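Local atomic coordinates of nitroreductase (Desulfitobacterium hafniense, PDB entry 3PXV), a protein that binds flavin mononucleotide and probably acts as an FMN-dependent oxidoreductase of the nitroreductase family. Residues B[16-21]-B[171-176]; B[22-27]-B[93-98]; B[49-54]-B[152-157]; B[60-65]-B[138-143]. All coordinates share one frame; numbering follows the deposited sequence. Where two conformers were deposited one is given.

Contact 1: B[16-21]-B[171-176]; sequences CRDFKN and ANTTKP. With FMN (flavin mononucleotide), chain F.
Arg17 and Lys175 lie next to each other at the cofactor, Lys175 CE approaching the edge of the guanidinium at 3.8 Å from Arg17 NH1, and each grips a different end of the flavin mononucleotide. Arg17 NE donates an almost straight bond (173°) to flavin O2 at 2.7 Å. Its NH2 reaches flavin N1, which lies in the guanidinium plane, at 3.1 Å. Two N-H groups thus fix the rotation of the guanidinium and set positive charge beside N1 and O2, which would probably favour electron density there on flavin reduction. Lys175 runs extended as far as CE and turns only at its last torsion (chi4 -58°), which brings NZ to phosphate O1P at 2.6 Å; the same NZ also donates a hydrogen bond to Pro176 O. One step back, a water accepts from Arg17 N and donates to Thr173 O. Beyond it, Asp18 O accepts a hydrogen bond from Asn172 N at 2.8 Å and a weak one from Thr173 N. The Asp18 carboxylate stands nearly perpendicular to the Asn172 amide (83°) and receives a weak bond from ND2 at OD1. Cys16 SG touches Ala171 CB at 3.9 Å while sitting over the centre of the Phe19 ring. With Ser15, Tyr91 and His178 also bonded to the cofactor, these two loops form part of the FMN site of the nitroreductase fold.

Contact 2: B[22-27]-B[93-98]; sequences EMPSDE and APCMIV
The pyrrolidine rings of Pro24 and Pro94 meet at single carbons, Pro24 CD 4.3 Å from Pro94 CG. At its CG, Pro94 also meets the backbone carbonyl oxygen of Glu22, 3.6 Å away, while Pro24 turns CD and CG to the sulfur of Cys95, with CD 4.0 Å from SG. The structural setting is a helix entrance laid against the start of a strand: Ser25 is the N-cap residue of helix 26-36, its hydroxyl making a weak bond to Leu28 N, and the residues just before it rest on the chain leading into strand 95-101 of the central antiparallel sheet. No hydrogen bond joins the two segments, so apolar carbon, sulfur and selenium surfaces carry the contact. Cys95 and Pro24 also share a neighbour, Leu29 of the helix, which adds to the apolar patch. Met23, present as selenomethionine, completes the contact. Its chain starts extended, with CG anti to N (chi1 -176°), then folds at chi2 and chi3 (69° and 71°), and this double bend curls the end to the Pro94 carbonyl, just ahead of the strand. The selenium comes 3.8 Å from Cys95 CB, and the terminal methyl CE stops 3.2 Å from Pro94 O.

Contact 3: B[49-54]-B[152-157]; sequences RVIVVK and KRLGFP
Strand 50-53 and the chain leaving helix 147-154 run almost opposite ways, 169° apart, with the Ile51 and Leu154 CA atoms separated by 7.2 Å. The helix ends in a Schellman motif whose C-prime residue, Gly155, has positive phi, and this turn swings Phe156 and Pro157 back along the strand. Ile51 makes the middle of the contact. Its CG2 rests 3.4 Å from Leu154 O, and its CD1 comes near the plane of the Phe156 ring at the edge, 3.6 Å from CD1 of that ring. Toward the strand end, Val53 CG2 and Leu154 CD2 press together at 3.5 Å, tighter than usual for methyl groups, the two side chains crossing at about a right angle. At the other end Arg49 bends at chi2 (-67°), which brings the guanidinium to Pro157, whose CG lies 3.5 Å above its plane, displaced toward the rim. Arg49 NH1 also makes a weak bond to Tyr160 OH. No hydrogen bond spans the two segments; the strand's backbone pairs instead with strand 95-101 and with a parallel strand of the second subunit. Cohesion across the two segments thus probably comes mainly from dispersion and apolar burial, with one proline carbon set against an arginine plane.

Contact 4: B[60-65]-B[138-143]; sequences QEMEAE and GLAFAS
Apolar contacts centre on Met62, a selenomethionine on helix 56-72, and Ala140. Their CB atoms meet at 3.7 Å, a close approach that the small alanine permits, with the CA atoms only 4.9 Å apart. The Met62 chain runs straight through chi2 and bends at chi3 (59°), which turns its methyl CE back toward the loop, 3.9 Å from Phe141 CE1. That methyl approaches the ring obliquely. Phe156 meets the same ring at a shallow angle between planes, and Leu154 touches both Phe141 and Met62, so helix 147-154 joins the cluster.

Polar contacts are indirect. One water donates to Glu65 OE2 and to Leu139 O, each at 2.9 Å, and accepts from Ser143 N at 3.0 Å; it thus ties the carboxylate to two backbone groups of the loop. With CG anti to the backbone N (chi1 179°), Glu65 sets CG 3.7 Å from Ala140 O, and the bend at chi2 (61°) then turns the carboxylate to the water. Ser143 OG has its own partner in Leu145 N.

Within the loop, Phe141 N bonds Gly138 O, an oxygen that also lies in the plane of the Phe141 ring at its edge. This short turn follows Gly135 and Tyr136 of the FMN site; the Leu139 side chain touches Tyr136 and is itself about 8 Å from the cofactor. The whole joins helix 56-72 to the segment between strand 130-133 and helix 147-154, next to the residues of the flavin pocket of the nitroreductase fold.

The four contacts show how distant sequence regions converge around one antiparallel sheet. Contact 1 closes the longest loop and encloses the other three along the chain; contact 4 is nested within contact 3, while contact 2 crosses both. Contacts 2 and 3 sit on neighbouring strands, 95-101 and 50-53, their centres 14 Å apart, and are further joined by the Asp26-Lys54 salt bridge. Contact 3 reaches contact 4, again 14 Å between centres, through Arg153 with Glu61. Contact 1, at the flavin, touches contact 2 but stays about 9 Å, nearest atoms, from contacts 3 and 4. A run of touching contacts thus leads from the cofactor site through the sheet to the subunit interface, with contact 4 joined to contacts 2 and 3.

Contact 1: B[16-21]-B[171-176]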
# COMPACT_ATOMS: atom_id res chain seq x y z
N CYS B 16 -6.26 -6.32 -14.50
CA CYS B 16 -6.95 -7.22 -15.42
C CYS B 16 -8.46 -7.19 -15.20
O CYS B 16 -8.93 -7.29 -14.04
CB CYS B 16 -6.43 -8.65 -15.24
SG CYS B 16 -7.24 -9.90 -16.22
N ARG B 17 -9.23 -7.06 -16.28
CA ARG B 17 -10.68 -7.07 -16.15
C ARG B 17 -11.39 -8.12 -17.05
O ARG B 17 -12.50 -7.91 -17.53
CB ARG B 17 -11.23 -5.67 -16.43
CG ARG B 17 -10.85 -4.69 -15.37
CD ARG B 17 -11.58 -3.37 -15.52
NE ARG B 17 -11.16 -2.46 -14.47
CZ ARG B 17 -10.19 -1.57 -14.60
NH1 ARG B 17 -9.56 -1.40 -15.76
NH2 ARG B 17 -9.86 -0.80 -13.56
N ASP B 18 -10.75 -9.26 -17.22
CA ASP B 18 -11.30 -10.32 -18.04
C ASP B 18 -10.43 -11.54 -17.77
O ASP B 18 -9.34 -11.69 -18.33
CB ASP B 18 -11.23 -9.89 -19.51
CG ASP B 18 -11.79 -10.92 -20.45
OD1 ASP B 18 -12.46 -11.86 -19.98
OD2 ASP B 18 -11.58 -10.79 -21.67
N PHE B 19 -10.92 -12.39 -16.88
CA PHE B 19 -10.20 -13.59 -16.46
C PHE B 19 -10.77 -14.88 -17.05
O PHE B 19 -11.96 -15.00 -17.27
CB PHE B 19 -10.29 -13.73 -14.94
CG PHE B 19 -9.59 -12.63 -14.16
CD1 PHE B 19 -10.26 -11.48 -13.80
CD2 PHE B 19 -8.29 -12.80 -13.72
CE1 PHE B 19 -9.63 -10.49 -13.05
CE2 PHE B 19 -7.65 -11.81 -12.98
CZ PHE B 19 -8.32 -10.67 -12.64
N LYS B 20 -9.88 -15.85 -17.27
CA LYS B 20 -10.25 -17.20 -17.68
C LYS B 20 -10.75 -17.87 -16.40
O LYS B 20 -10.51 -17.36 -15.29
CB LYS B 20 -9.03 -17.95 -18.26
CG LYS B 20 -8.45 -17.30 -19.54
CD LYS B 20 -7.04 -17.80 -19.94
CE LYS B 20 -7.03 -18.93 -20.92
NZ LYS B 20 -7.52 -18.53 -22.28
N ASN B 21 -11.47 -18.99 -16.52
CA ASN B 21 -11.99 -19.67 -15.33
C ASN B 21 -10.96 -20.56 -14.62
O ASN B 21 -11.21 -21.03 -13.51
CB ASN B 21 -13.32 -20.42 -15.63
CG ASN B 21 -13.15 -21.58 -16.61
OD1 ASN B 21 -12.09 -21.75 -17.22
ND2 ASN B 21 -14.20 -22.38 -16.77
N ALA B 171 -5.20 -14.02 -17.30
CA ALA B 171 -5.85 -13.04 -18.20
C ALA B 171 -6.40 -13.70 -19.45
O ALA B 171 -5.72 -14.48 -20.11
CB ALA B 171 -4.88 -11.91 -18.60
N ASN B 172 -7.67 -13.41 -19.74
CA ASN B 172 -8.27 -13.82 -20.99
C ASN B 172 -7.90 -12.73 -21.96
O ASN B 172 -7.44 -13.01 -23.06
CB ASN B 172 -9.78 -13.95 -20.86
CG ASN B 172 -10.43 -14.51 -22.10
OD1 ASN B 172 -9.86 -15.35 -22.80
ND2 ASN B 172 -11.64 -14.07 -22.38
N THR B 173 -8.08 -11.47 -21.55
CA THR B 173 -7.70 -10.31 -22.36
C THR B 173 -6.85 -9.35 -21.52
O THR B 173 -7.06 -9.15 -20.33
CB THR B 173 -8.92 -9.58 -23.02
OG1 THR B 173 -9.63 -8.81 -22.06
CG2 THR B 173 -9.88 -10.59 -23.69
N THR B 174 -5.86 -8.78 -22.19
CA THR B 174 -4.88 -7.87 -21.61
C THR B 174 -5.27 -6.36 -21.61
O THR B 174 -6.30 -5.94 -22.18
CB THR B 174 -3.54 -8.10 -22.38
OG1 THR B 174 -2.73 -9.00 -21.61
CG2 THR B 174 -2.79 -6.81 -22.68
N LYS B 175 -4.47 -5.57 -20.90
CA LYS B 175 -4.59 -4.12 -20.87
C LYS B 175 -3.23 -3.51 -20.49
O LYS B 175 -2.51 -4.06 -19.67
CB LYS B 175 -5.66 -3.72 -19.86
CG LYS B 175 -5.56 -2.31 -19.34
CD LYS B 175 -6.49 -2.06 -18.19
CE LYS B 175 -6.30 -0.66 -17.65
NZ LYS B 175 -4.90 -0.37 -17.18
N PRO B 176 -2.85 -2.39 -21.12
CA PRO B 176 -1.59 -1.81 -20.66
C PRO B 176 -1.78 -1.17 -19.30
O PRO B 176 -2.88 -0.74 -18.96
CB PRO B 176 -1.27 -0.73 -21.70
CG PRO B 176 -2.18 -0.99 -22.85
CD PRO B 176 -3.34 -1.76 -22.37
N1 FMN F . -10.82 -1.45 -10.73
C2 FMN F . -12.05 -2.04 -10.94
O2 FMN F . -12.41 -2.40 -12.06
N3 FMN F . -12.90 -2.23 -9.89
C4 FMN F . -12.56 -1.85 -8.61
O4 FMN F . -13.37 -2.04 -7.72
C4A FMN F . -11.32 -1.25 -8.39
N5 FMN F . -10.93 -0.85 -7.14
C5A FMN F . -9.62 -0.52 -6.90
C6 FMN F . -9.19 -0.37 -5.58
C7 FMN F . -7.87 -0.04 -5.30
C7M FMN F . -7.45 0.10 -3.88
C8 FMN F . -6.98 0.17 -6.34
C8M FMN F . -5.56 0.53 -6.11
C9 FMN F . -7.41 0.02 -7.67
C9A FMN F . -8.74 -0.33 -7.96
N10 FMN F . -9.21 -0.47 -9.25
C10 FMN F . -10.44 -1.05 -9.46
C1' FMN F . -8.20 -0.58 -10.36
C2' FMN F . -7.83 0.81 -10.85
O2' FMN F . -8.86 1.27 -11.69
C3' FMN F . -6.48 0.75 -11.56
O3' FMN F . -5.46 0.34 -10.68
C4' FMN F . -6.12 2.12 -12.11
O4' FMN F . -7.09 2.43 -13.06
C5' FMN F . -4.73 2.15 -12.74
O5' FMN F . -4.65 1.19 -13.78
P FMN F . -3.62 -0.04 -13.68
O1P FMN F . -3.92 -0.95 -14.83
O2P FMN F . -3.77 -0.84 -12.37
O3P FMN F . -2.27 0.58 -13.82
O HOH W 1 -7.89 -7.02 -19.00

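Contact 2: B[22-27]-B[93-98]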
# COMPACT_ATOMS: atom_id res chain seq x y z
N GLU B 22 -9.79 -20.73 -15.23
CA GLU B 22 -8.73 -21.56 -14.68
C GLU B 22 -8.19 -21.04 -13.34
O GLU B 22 -7.73 -19.91 -13.24
CB GLU B 22 -7.57 -21.66 -15.67
CG GLU B 22 -6.48 -22.67 -15.28
CD GLU B 22 -5.31 -22.68 -16.26
OE1 GLU B 22 -5.08 -21.65 -16.95
OE2 GLU B 22 -4.63 -23.72 -16.34
N MSE B 23 -8.24 -21.92 -12.34
CA MSE B 23 -7.79 -21.65 -11.00
C MSE B 23 -6.26 -21.68 -10.93
O MSE B 23 -5.63 -22.62 -11.46
CB MSE B 23 -8.35 -22.74 -10.06
CG MSE B 23 -8.05 -22.57 -8.56
SE MSE B 23 -8.99 -21.04 -7.79
CE MSE B 23 -10.83 -21.67 -7.79
N PRO B 24 -5.65 -20.66 -10.30
CA PRO B 24 -4.21 -20.73 -10.07
C PRO B 24 -3.92 -21.88 -9.11
O PRO B 24 -4.77 -22.21 -8.29
CB PRO B 24 -3.88 -19.39 -9.40
CG PRO B 24 -4.99 -18.49 -9.80
CD PRO B 24 -6.20 -19.35 -9.96
N SER B 25 -2.76 -22.49 -9.23
CA SER B 25 -2.41 -23.62 -8.36
C SER B 25 -2.24 -23.17 -6.89
O SER B 25 -1.96 -22.01 -6.62
CB SER B 25 -1.12 -24.30 -8.86
OG SER B 25 -0.00 -23.43 -8.85
N ASP B 26 -2.43 -24.11 -5.97
CA ASP B 26 -2.23 -23.85 -4.54
C ASP B 26 -0.81 -23.40 -4.28
O ASP B 26 -0.57 -22.57 -3.42
CB ASP B 26 -2.52 -25.10 -3.73
CG ASP B 26 -4.00 -25.48 -3.74
OD1 ASP B 26 -4.86 -24.57 -3.83
OD2 ASP B 26 -4.30 -26.69 -3.63
N GLU B 27 0.13 -23.98 -5.03
CA GLU B 27 1.55 -23.63 -4.94
C GLU B 27 1.69 -22.11 -5.11
O GLU B 27 2.31 -21.43 -4.29
CB GLU B 27 2.34 -24.37 -6.03
CG GLU B 27 3.87 -24.40 -5.87
CD GLU B 27 4.59 -25.09 -7.04
OE1 GLU B 27 4.20 -24.84 -8.21
OE2 GLU B 27 5.53 -25.88 -6.80
N ALA B 93 -13.25 -13.78 -12.37
CA ALA B 93 -12.11 -14.27 -11.60
C ALA B 93 -12.55 -15.46 -10.79
O ALA B 93 -13.61 -15.40 -10.17
CB ALA B 93 -11.55 -13.20 -10.68
N PRO B 94 -11.74 -16.53 -10.78
CA PRO B 94 -12.09 -17.73 -10.05
C PRO B 94 -11.64 -17.73 -8.59
O PRO B 94 -11.94 -18.68 -7.87
CB PRO B 94 -11.36 -18.81 -10.85
CG PRO B 94 -10.10 -18.10 -11.29
CD PRO B 94 -10.51 -16.70 -11.57
N CYS B 95 -10.91 -16.71 -8.16
CA CYS B 95 -10.50 -16.60 -6.76
C CYS B 95 -10.04 -15.19 -6.44
O CYS B 95 -9.77 -14.40 -7.32
CB CYS B 95 -9.37 -17.56 -6.41
SG CYS B 95 -7.82 -17.07 -7.10
N MSE B 96 -9.95 -14.90 -5.15
CA MSE B 96 -9.54 -13.58 -4.72
C MSE B 96 -9.02 -13.66 -3.31
O MSE B 96 -9.31 -14.58 -2.57
CB MSE B 96 -10.72 -12.57 -4.76
CG MSE B 96 -11.87 -12.86 -3.80
SE MSE B 96 -13.25 -11.53 -3.91
CE MSE B 96 -14.54 -12.36 -2.72
N ILE B 97 -8.23 -12.67 -2.95
CA ILE B 97 -7.77 -12.55 -1.59
C ILE B 97 -8.51 -11.37 -1.02
O ILE B 97 -8.45 -10.28 -1.60
CB ILE B 97 -6.28 -12.34 -1.52
CG1 ILE B 97 -5.59 -13.65 -1.90
CG2 ILE B 97 -5.91 -11.89 -0.12
CD1 ILE B 97 -4.07 -13.58 -1.94
N VAL B 98 -9.24 -11.62 0.05
CA VAL B 98 -9.99 -10.59 0.77
C VAL B 98 -9.17 -10.18 1.98
O VAL B 98 -8.70 -11.04 2.71
CB VAL B 98 -11.37 -11.12 1.22
CG1 VAL B 98 -12.13 -10.06 2.03
CG2 VAL B 98 -12.18 -11.56 -0.04

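Contact 3: B[49-54]-B[152-157]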
# COMPACT_ATOMS: atom_id res chain seq x y z
N ARG B 49 -5.95 -9.52 7.83
CA ARG B 49 -5.87 -10.98 7.64
C ARG B 49 -5.81 -11.23 6.14
O ARG B 49 -6.26 -10.38 5.36
CB ARG B 49 -7.08 -11.74 8.20
CG ARG B 49 -7.30 -11.68 9.69
CD ARG B 49 -6.21 -12.39 10.49
NE ARG B 49 -6.54 -12.34 11.92
CZ ARG B 49 -6.38 -11.27 12.71
NH1 ARG B 49 -5.88 -10.14 12.25
NH2 ARG B 49 -6.73 -11.34 14.00
N VAL B 50 -5.30 -12.39 5.74
CA VAL B 50 -5.17 -12.74 4.33
C VAL B 50 -6.05 -13.97 4.09
O VAL B 50 -5.66 -15.10 4.42
CB VAL B 50 -3.68 -13.00 3.97
CG1 VAL B 50 -3.51 -13.50 2.54
CG2 VAL B 50 -2.90 -11.73 4.19
N ILE B 51 -7.25 -13.74 3.54
CA ILE B 51 -8.21 -14.79 3.29
C ILE B 51 -8.22 -15.12 1.80
O ILE B 51 -8.70 -14.33 0.99
CB ILE B 51 -9.62 -14.34 3.77
CG1 ILE B 51 -9.58 -13.95 5.24
CG2 ILE B 51 -10.67 -15.45 3.56
CD1 ILE B 51 -10.84 -13.37 5.74
N VAL B 52 -7.68 -16.29 1.45
CA VAL B 52 -7.62 -16.73 0.04
C VAL B 52 -8.92 -17.44 -0.27
O VAL B 52 -9.13 -18.57 0.17
CB VAL B 52 -6.43 -17.72 -0.23
CG1 VAL B 52 -6.50 -18.24 -1.66
CG2 VAL B 52 -5.08 -17.04 0.00
N VAL B 53 -9.78 -16.79 -1.04
CA VAL B 53 -11.09 -17.32 -1.35
C VAL B 53 -11.10 -18.00 -2.70
O VAL B 53 -10.72 -17.40 -3.68
CB VAL B 53 -12.16 -16.20 -1.32
CG1 VAL B 53 -13.54 -16.79 -1.52
CG2 VAL B 53 -12.11 -15.45 -0.02
N LYS B 54 -11.53 -19.25 -2.73
CA LYS B 54 -11.64 -20.05 -3.96
C LYS B 54 -13.06 -20.60 -4.20
O LYS B 54 -13.31 -21.18 -5.23
CB LYS B 54 -10.69 -21.26 -3.90
CG LYS B 54 -9.25 -20.91 -3.58
CD LYS B 54 -8.28 -22.02 -3.95
CE LYS B 54 -8.58 -23.34 -3.36
NZ LYS B 54 -7.63 -24.37 -3.83
N LYS B 152 -18.77 -14.26 8.50
CA LYS B 152 -18.55 -15.58 9.06
C LYS B 152 -18.16 -16.57 7.97
O LYS B 152 -17.30 -17.40 8.17
CB LYS B 152 -19.79 -16.08 9.81
CG LYS B 152 -20.09 -15.31 11.07
CD LYS B 152 -21.32 -15.85 11.80
CE LYS B 152 -22.61 -15.66 11.00
NZ LYS B 152 -23.83 -15.94 11.82
N ARG B 153 -18.79 -16.48 6.82
CA ARG B 153 -18.45 -17.41 5.75
C ARG B 153 -16.99 -17.20 5.31
O ARG B 153 -16.31 -18.15 4.95
CB ARG B 153 -19.42 -17.28 4.59
CG ARG B 153 -20.82 -17.68 4.97
CD ARG B 153 -21.81 -17.40 3.87
NE ARG B 153 -21.60 -18.25 2.71
CZ ARG B 153 -22.36 -18.21 1.62
NH1 ARG B 153 -23.36 -17.33 1.52
NH2 ARG B 153 -22.11 -19.04 0.62
N LEU B 154 -16.53 -15.96 5.38
CA LEU B 154 -15.13 -15.65 5.00
C LEU B 154 -14.17 -15.93 6.14
O LEU B 154 -13.01 -16.17 5.91
CB LEU B 154 -15.00 -14.19 4.57
CG LEU B 154 -15.60 -13.91 3.19
CD1 LEU B 154 -15.88 -12.43 3.00
CD2 LEU B 154 -14.67 -14.45 2.11
N GLY B 155 -14.69 -15.91 7.37
CA GLY B 155 -13.90 -16.15 8.55
C GLY B 155 -13.23 -14.90 9.09
O GLY B 155 -12.19 -14.98 9.71
N PHE B 156 -13.83 -13.73 8.87
CA PHE B 156 -13.31 -12.48 9.40
C PHE B 156 -13.19 -12.56 10.92
O PHE B 156 -14.02 -13.18 11.57
CB PHE B 156 -14.31 -11.35 9.13
CG PHE B 156 -14.22 -10.72 7.78
CD1 PHE B 156 -13.65 -11.37 6.69
CD2 PHE B 156 -14.82 -9.48 7.57
CE1 PHE B 156 -13.61 -10.77 5.44
CE2 PHE B 156 -14.80 -8.88 6.33
CZ PHE B 156 -14.20 -9.52 5.26
N PRO B 157 -12.16 -11.91 11.51
CA PRO B 157 -12.17 -11.83 12.97
C PRO B 157 -13.29 -10.88 13.42
O PRO B 157 -13.64 -9.94 12.69
CB PRO B 157 -10.80 -11.21 13.31
CG PRO B 157 -9.98 -11.29 12.07
CD PRO B 157 -10.91 -11.42 10.91

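Contact 4: B[60-65]-B[138-143]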
# COMPACT_ATOMS: atom_id res chain seq x y z
N GLN B 60 -19.87 -15.68 -6.23
CA GLN B 60 -21.07 -15.27 -6.99
C GLN B 60 -22.09 -14.57 -6.11
O GLN B 60 -22.74 -13.62 -6.54
CB GLN B 60 -21.75 -16.48 -7.68
CG GLN B 60 -20.98 -17.13 -8.86
CD GLN B 60 -21.77 -18.30 -9.52
OE1 GLN B 60 -22.47 -19.05 -8.85
NE2 GLN B 60 -21.63 -18.44 -10.84
N GLU B 61 -22.25 -15.02 -4.87
CA GLU B 61 -23.24 -14.41 -3.99
C GLU B 61 -22.85 -13.00 -3.59
O GLU B 61 -23.68 -12.11 -3.58
CB GLU B 61 -23.51 -15.30 -2.76
CG GLU B 61 -24.25 -16.60 -3.08
CD GLU B 61 -24.66 -17.41 -1.86
OE1 GLU B 61 -24.73 -16.83 -0.76
OE2 GLU B 61 -24.95 -18.62 -2.01
N MSE B 62 -21.58 -12.80 -3.29
CA MSE B 62 -21.10 -11.50 -2.90
C MSE B 62 -21.19 -10.55 -4.10
O MSE B 62 -21.47 -9.35 -3.96
CB MSE B 62 -19.66 -11.59 -2.36
CG MSE B 62 -19.54 -12.34 -1.06
SE MSE B 62 -17.71 -12.56 -0.45
CE MSE B 62 -17.26 -10.71 -0.33
N GLU B 63 -20.96 -11.10 -5.30
CA GLU B 63 -21.01 -10.30 -6.52
C GLU B 63 -22.44 -9.83 -6.79
O GLU B 63 -22.67 -8.65 -7.06
CB GLU B 63 -20.47 -11.10 -7.72
CG GLU B 63 -20.39 -10.27 -9.02
CD GLU B 63 -19.74 -11.02 -10.18
OE1 GLU B 63 -20.11 -12.18 -10.43
OE2 GLU B 63 -18.87 -10.43 -10.85
N ALA B 64 -23.39 -10.76 -6.72
CA ALA B 64 -24.79 -10.47 -6.96
C ALA B 64 -25.34 -9.51 -5.91
O ALA B 64 -26.15 -8.64 -6.22
CB ALA B 64 -25.61 -11.75 -7.02
N GLU B 65 -24.91 -9.65 -4.66
CA GLU B 65 -25.31 -8.72 -3.60
C GLU B 65 -24.71 -7.32 -3.88
O GLU B 65 -25.41 -6.30 -3.79
CB GLU B 65 -24.86 -9.21 -2.23
CG GLU B 65 -25.22 -8.26 -1.07
CD GLU B 65 -26.72 -8.02 -0.90
OE1 GLU B 65 -27.56 -8.91 -1.29
OE2 GLU B 65 -27.05 -6.94 -0.34
N GLY B 138 -16.37 -4.95 -1.50
CA GLY B 138 -16.91 -4.30 -0.32
C GLY B 138 -18.41 -4.05 -0.32
O GLY B 138 -19.01 -3.86 0.73
N LEU B 139 -19.01 -4.02 -1.51
CA LEU B 139 -20.43 -3.79 -1.66
C LEU B 139 -21.27 -4.96 -1.11
O LEU B 139 -22.45 -4.79 -0.80
CB LEU B 139 -20.77 -3.50 -3.12
CG LEU B 139 -20.24 -2.21 -3.73
CD1 LEU B 139 -20.51 -2.15 -5.27
CD2 LEU B 139 -20.86 -1.01 -3.03
N ALA B 140 -20.66 -6.13 -0.96
CA ALA B 140 -21.36 -7.29 -0.40
C ALA B 140 -21.77 -7.05 1.06
O ALA B 140 -22.70 -7.68 1.55
CB ALA B 140 -20.48 -8.51 -0.50
N PHE B 141 -21.10 -6.13 1.74
CA PHE B 141 -21.34 -5.85 3.15
C PHE B 141 -22.08 -4.56 3.39
O PHE B 141 -22.53 -4.30 4.50
CB PHE B 141 -19.99 -5.68 3.86
CG PHE B 141 -19.07 -6.85 3.72
CD1 PHE B 141 -18.26 -6.98 2.62
CD2 PHE B 141 -19.00 -7.82 4.71
CE1 PHE B 141 -17.42 -8.04 2.50
CE2 PHE B 141 -18.16 -8.88 4.58
CZ PHE B 141 -17.37 -8.99 3.47
N ALA B 142 -22.22 -3.77 2.34
CA ALA B 142 -22.70 -2.40 2.43
C ALA B 142 -24.08 -2.16 3.00
O ALA B 142 -24.28 -1.17 3.68
CB ALA B 142 -22.54 -1.68 1.08
N SER B 143 -25.03 -3.04 2.74
CA SER B 143 -26.39 -2.85 3.25
C SER B 143 -26.46 -3.16 4.74
O SER B 143 -27.38 -2.73 5.42
CB SER B 143 -27.37 -3.76 2.51
OG SER B 143 -27.21 -5.11 2.89
O HOH W 2 -24.98 -5.09 0.57